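Local coordinates for Blr3880 protein (Bradyrhizobium japonicum, PDB 2OOD), which probably catalyses the zinc-dependent hydrolytic deamination of guanine to xanthine and ammonia in purine degradation, at residues A[196-201]-A[457-462]. Sequence-based numbering, arbitrary orientation.
Sequences KGRNLY and WVMGKR
R198 and M459, a selenomethionine, meet by van der Waals packing as their side chains run past each other in opposite directions. The selenium sits over the centre of one face of the R198 guanidinium, 3.8 Å from M459 SE to R198 CZ. The bend at chi2 (-65°) sets SE above the plane, and chi3 (-104°) then directs CE along the arginine chain toward its backbone, with M459 CE 4.1 Å from R198 CD; M459 CG packs against R198 NH1. V458 comes from another side, with CG1 at the edge of the guanidinium, in its plane and 3.4 Å from R198 NH1.

Polar bonds to residues of the same chain that are distant in sequence hold the guanidinium in this buried place. R198 NH2 forms salt bridges with E403 and D405, and NH1 donates to the carbonyl oxygen of N157. D405 also accepts a hydrogen bond from M459 N, so one carboxylate ties the arginine to the turn that packs on it.

Both backbones turn at the contact. R198 belongs to a type II' turn, K196 to N199, leading into strand 199-205; M459 and G460 are the corner of a type I' turn closed by V458 and K461. The arrangement joins the entry to a barrel strand of the amidohydrolase TIM barrel with a C-terminal beta hairpin, away from the zinc and guanine site.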
ATOM      1  N   LYS A 196      -1.756 -10.538  34.949  1.00 44.65           N
ATOM      2  CA  LYS A 196      -3.068 -10.848  35.507  1.00 44.35           C
ATOM      3  C   LYS A 196      -3.862 -11.242  34.262  1.00 43.69           C
ATOM      4  O   LYS A 196      -4.108 -10.405  33.387  1.00 43.92           O
ATOM      5  CB  LYS A 196      -3.694  -9.606  36.144  1.00 44.74           C
ATOM      6  CG  LYS A 196      -2.927  -9.025  37.318  1.00 45.59           C
ATOM      7  CD  LYS A 196      -3.084  -9.877  38.565  1.00 46.79           C
ATOM      8  CE  LYS A 196      -2.561  -9.143  39.801  1.00 46.81           C
ATOM      9  NZ  LYS A 196      -3.288  -7.853  40.017  1.00 47.34           N
ATOM     10  N   GLY A 197      -4.259 -12.504  34.166  1.00 42.57           N
ATOM     11  CA  GLY A 197      -4.985 -12.926  32.984  1.00 40.86           C
ATOM     12  C   GLY A 197      -3.956 -12.965  31.873  1.00 41.24           C
ATOM     13  O   GLY A 197      -2.834 -13.422  32.103  1.00 40.86           O
ATOM     14  N   ARG A 198      -4.306 -12.483  30.683  1.00 40.01           N
ATOM     15  CA  ARG A 198      -3.355 -12.484  29.575  1.00 38.08           C
ATOM     16  C   ARG A 198      -2.683 -11.120  29.393  1.00 38.55           C
ATOM     17  O   ARG A 198      -2.010 -10.896  28.391  1.00 39.28           O
ATOM     18  CB  ARG A 198      -4.048 -12.890  28.272  1.00 36.81           C
ATOM     19  CG  ARG A 198      -4.728 -14.247  28.321  1.00 35.75           C
ATOM     20  CD  ARG A 198      -5.456 -14.558  27.018  1.00 33.88           C
ATOM     21  NE  ARG A 198      -4.561 -15.059  25.977  1.00 33.39           N
ATOM     22  CZ  ARG A 198      -4.885 -15.129  24.689  1.00 32.93           C
ATOM     23  NH1 ARG A 198      -6.082 -14.722  24.293  1.00 32.93           N
ATOM     24  NH2 ARG A 198      -4.022 -15.614  23.801  1.00 29.24           N
ATOM     25  N   ASN A 199      -2.863 -10.212  30.351  1.00 38.12           N
ATOM     26  CA  ASN A 199      -2.245  -8.884  30.276  1.00 38.51           C
ATOM     27  C   ASN A 199      -0.763  -8.888  30.675  1.00 38.85           C
ATOM     28  O   ASN A 199      -0.391  -9.473  31.690  1.00 39.80           O
ATOM     29  CB  ASN A 199      -2.982  -7.886  31.177  1.00 39.15           C
ATOM     30  CG  ASN A 199      -4.369  -7.536  30.661  1.00 39.75           C
ATOM     31  OD1 ASN A 199      -4.557  -7.296  29.471  1.00 40.75           O
ATOM     32  ND2 ASN A 199      -5.342  -7.492  31.564  1.00 39.33           N
ATOM     33  N   LEU A 200       0.072  -8.221  29.877  1.00 37.69           N
ATOM     34  CA  LEU A 200       1.510  -8.122  30.132  1.00 36.27           C
ATOM     35  C   LEU A 200       1.894  -6.647  30.101  1.00 36.96           C
ATOM     36  O   LEU A 200       1.474  -5.916  29.206  1.00 37.59           O
ATOM     37  CB  LEU A 200       2.289  -8.893  29.065  1.00 35.57           C
ATOM     38  CG  LEU A 200       1.985 -10.393  29.017  1.00 34.82           C
ATOM     39  CD1 LEU A 200       2.680 -11.032  27.844  1.00 32.62           C
ATOM     40  CD2 LEU A 200       2.425 -11.040  30.317  1.00 34.78           C
ATOM     41  N   TYR A 201       2.688  -6.209  31.074  1.00 36.42           N
ATOM     42  CA  TYR A 201       3.079  -4.802  31.152  1.00 36.83           C
ATOM     43  C   TYR A 201       4.440  -4.466  30.540  1.00 38.20           C
ATOM     44  O   TYR A 201       5.399  -5.220  30.680  1.00 38.64           O
ATOM     45  CB  TYR A 201       3.086  -4.340  32.606  1.00 35.32           C
ATOM     46  CG  TYR A 201       3.107  -2.842  32.737  1.00 34.97           C
ATOM     47  CD1 TYR A 201       1.935  -2.104  32.663  1.00 34.79           C
ATOM     48  CD2 TYR A 201       4.297  -2.155  32.888  1.00 34.79           C
ATOM     49  CE1 TYR A 201       1.948  -0.712  32.731  1.00 34.75           C
ATOM     50  CE2 TYR A 201       4.321  -0.759  32.955  1.00 35.36           C
ATOM     51  CZ  TYR A 201       3.142  -0.046  32.874  1.00 35.10           C
ATOM     52  OH  TYR A 201       3.164   1.336  32.901  1.00 35.89           O
ATOM     53  N   TRP A 457     -10.647 -15.497  15.976  1.00 35.87           N
ATOM     54  CA  TRP A 457     -10.955 -16.184  17.222  1.00 35.27           C
ATOM     55  C   TRP A 457      -9.931 -15.869  18.303  1.00 35.57           C
ATOM     56  O   TRP A 457      -8.747 -15.728  18.023  1.00 36.32           O
ATOM     57  CB  TRP A 457     -10.980 -17.700  16.994  1.00 35.80           C
ATOM     58  CG  TRP A 457     -12.042 -18.178  16.032  1.00 36.90           C
ATOM     59  CD1 TRP A 457     -12.205 -17.794  14.733  1.00 37.25           C
ATOM     60  CD2 TRP A 457     -13.074 -19.143  16.296  1.00 37.05           C
ATOM     61  NE1 TRP A 457     -13.272 -18.459  14.171  1.00 36.85           N
ATOM     62  CE2 TRP A 457     -13.820 -19.292  15.110  1.00 36.94           C
ATOM     63  CE3 TRP A 457     -13.437 -19.896  17.421  1.00 37.63           C
ATOM     64  CZ2 TRP A 457     -14.914 -20.165  15.020  1.00 36.97           C
ATOM     65  CZ3 TRP A 457     -14.529 -20.768  17.324  1.00 36.48           C
ATOM     66  CH2 TRP A 457     -15.247 -20.891  16.135  1.00 36.43           C
ATOM     67  N   VAL A 458     -10.395 -15.772  19.540  1.00 35.93           N
ATOM     68  CA  VAL A 458      -9.522 -15.502  20.669  1.00 36.13           C
ATOM     69  C   VAL A 458      -9.872 -16.495  21.766  1.00 38.85           C
ATOM     70  O   VAL A 458     -10.988 -16.479  22.288  1.00 38.16           O
ATOM     71  CB  VAL A 458      -9.735 -14.087  21.212  1.00 34.83           C
ATOM     72  CG1 VAL A 458      -8.807 -13.835  22.376  1.00 33.52           C
ATOM     73  CG2 VAL A 458      -9.499 -13.082  20.123  1.00 34.16           C
HETATM   74  N   MSE A 459      -8.925 -17.364  22.110  1.00 40.41           N
HETATM   75  CA  MSE A 459      -9.146 -18.363  23.151  1.00 42.16           C
HETATM   76  C   MSE A 459     -10.284 -19.332  22.810  1.00 41.91           C
HETATM   77  O   MSE A 459     -11.128 -19.629  23.655  1.00 42.26           O
HETATM   78  CB  MSE A 459      -9.451 -17.670  24.481  1.00 45.53           C
HETATM   79  CG  MSE A 459      -8.270 -16.959  25.086  1.00 51.64           C
HETATM   80 SE   MSE A 459      -6.843 -18.211  25.592  1.00 59.10          SE
HETATM   81  CE  MSE A 459      -7.137 -18.238  27.524  1.00 60.49           C
ATOM     82  N   GLY A 460     -10.314 -19.818  21.575  1.00 40.38           N
ATOM     83  CA  GLY A 460     -11.355 -20.754  21.188  1.00 40.19           C
ATOM     84  C   GLY A 460     -12.744 -20.147  21.089  1.00 39.86           C
ATOM     85  O   GLY A 460     -13.732 -20.860  20.896  1.00 39.22           O
ATOM     86  N   LYS A 461     -12.817 -18.828  21.207  1.00 39.46           N
ATOM     87  CA  LYS A 461     -14.083 -18.110  21.139  1.00 38.67           C
ATOM     88  C   LYS A 461     -14.085 -17.221  19.890  1.00 38.00           C
ATOM     89  O   LYS A 461     -13.160 -16.438  19.688  1.00 38.91           O
ATOM     90  CB  LYS A 461     -14.226 -17.246  22.395  1.00 39.63           C
ATOM     91  CG  LYS A 461     -15.582 -17.310  23.081  1.00 42.04           C
ATOM     92  CD  LYS A 461     -15.468 -17.829  24.517  1.00 43.64           C
ATOM     93  CE  LYS A 461     -15.096 -19.311  24.546  1.00 44.62           C
ATOM     94  NZ  LYS A 461     -14.915 -19.816  25.943  1.00 44.50           N
ATOM     95  N   ARG A 462     -15.105 -17.333  19.047  1.00 36.77           N
ATOM     96  CA  ARG A 462     -15.151 -16.497  17.853  1.00 36.24           C
ATOM     97  C   ARG A 462     -15.616 -15.080  18.161  1.00 36.14           C
ATOM     98  O   ARG A 462     -16.809 -14.840  18.323  1.00 36.36           O
ATOM     99  CB  ARG A 462     -16.076 -17.088  16.793  1.00 36.05           C
ATOM    100  CG  ARG A 462     -16.050 -16.284  15.503  1.00 37.47           C
ATOM    101  CD  ARG A 462     -16.892 -16.912  14.407  1.00 40.20           C
ATOM    102  NE  ARG A 462     -18.322 -16.700  14.612  1.00 43.72           N
ATOM    103  CZ  ARG A 462     -19.275 -17.323  13.926  1.00 45.87           C
ATOM    104  NH1 ARG A 462     -18.956 -18.209  12.986  1.00 47.93           N
ATOM    105  NH2 ARG A 462     -20.552 -17.057  14.173  1.00 47.06           N
TER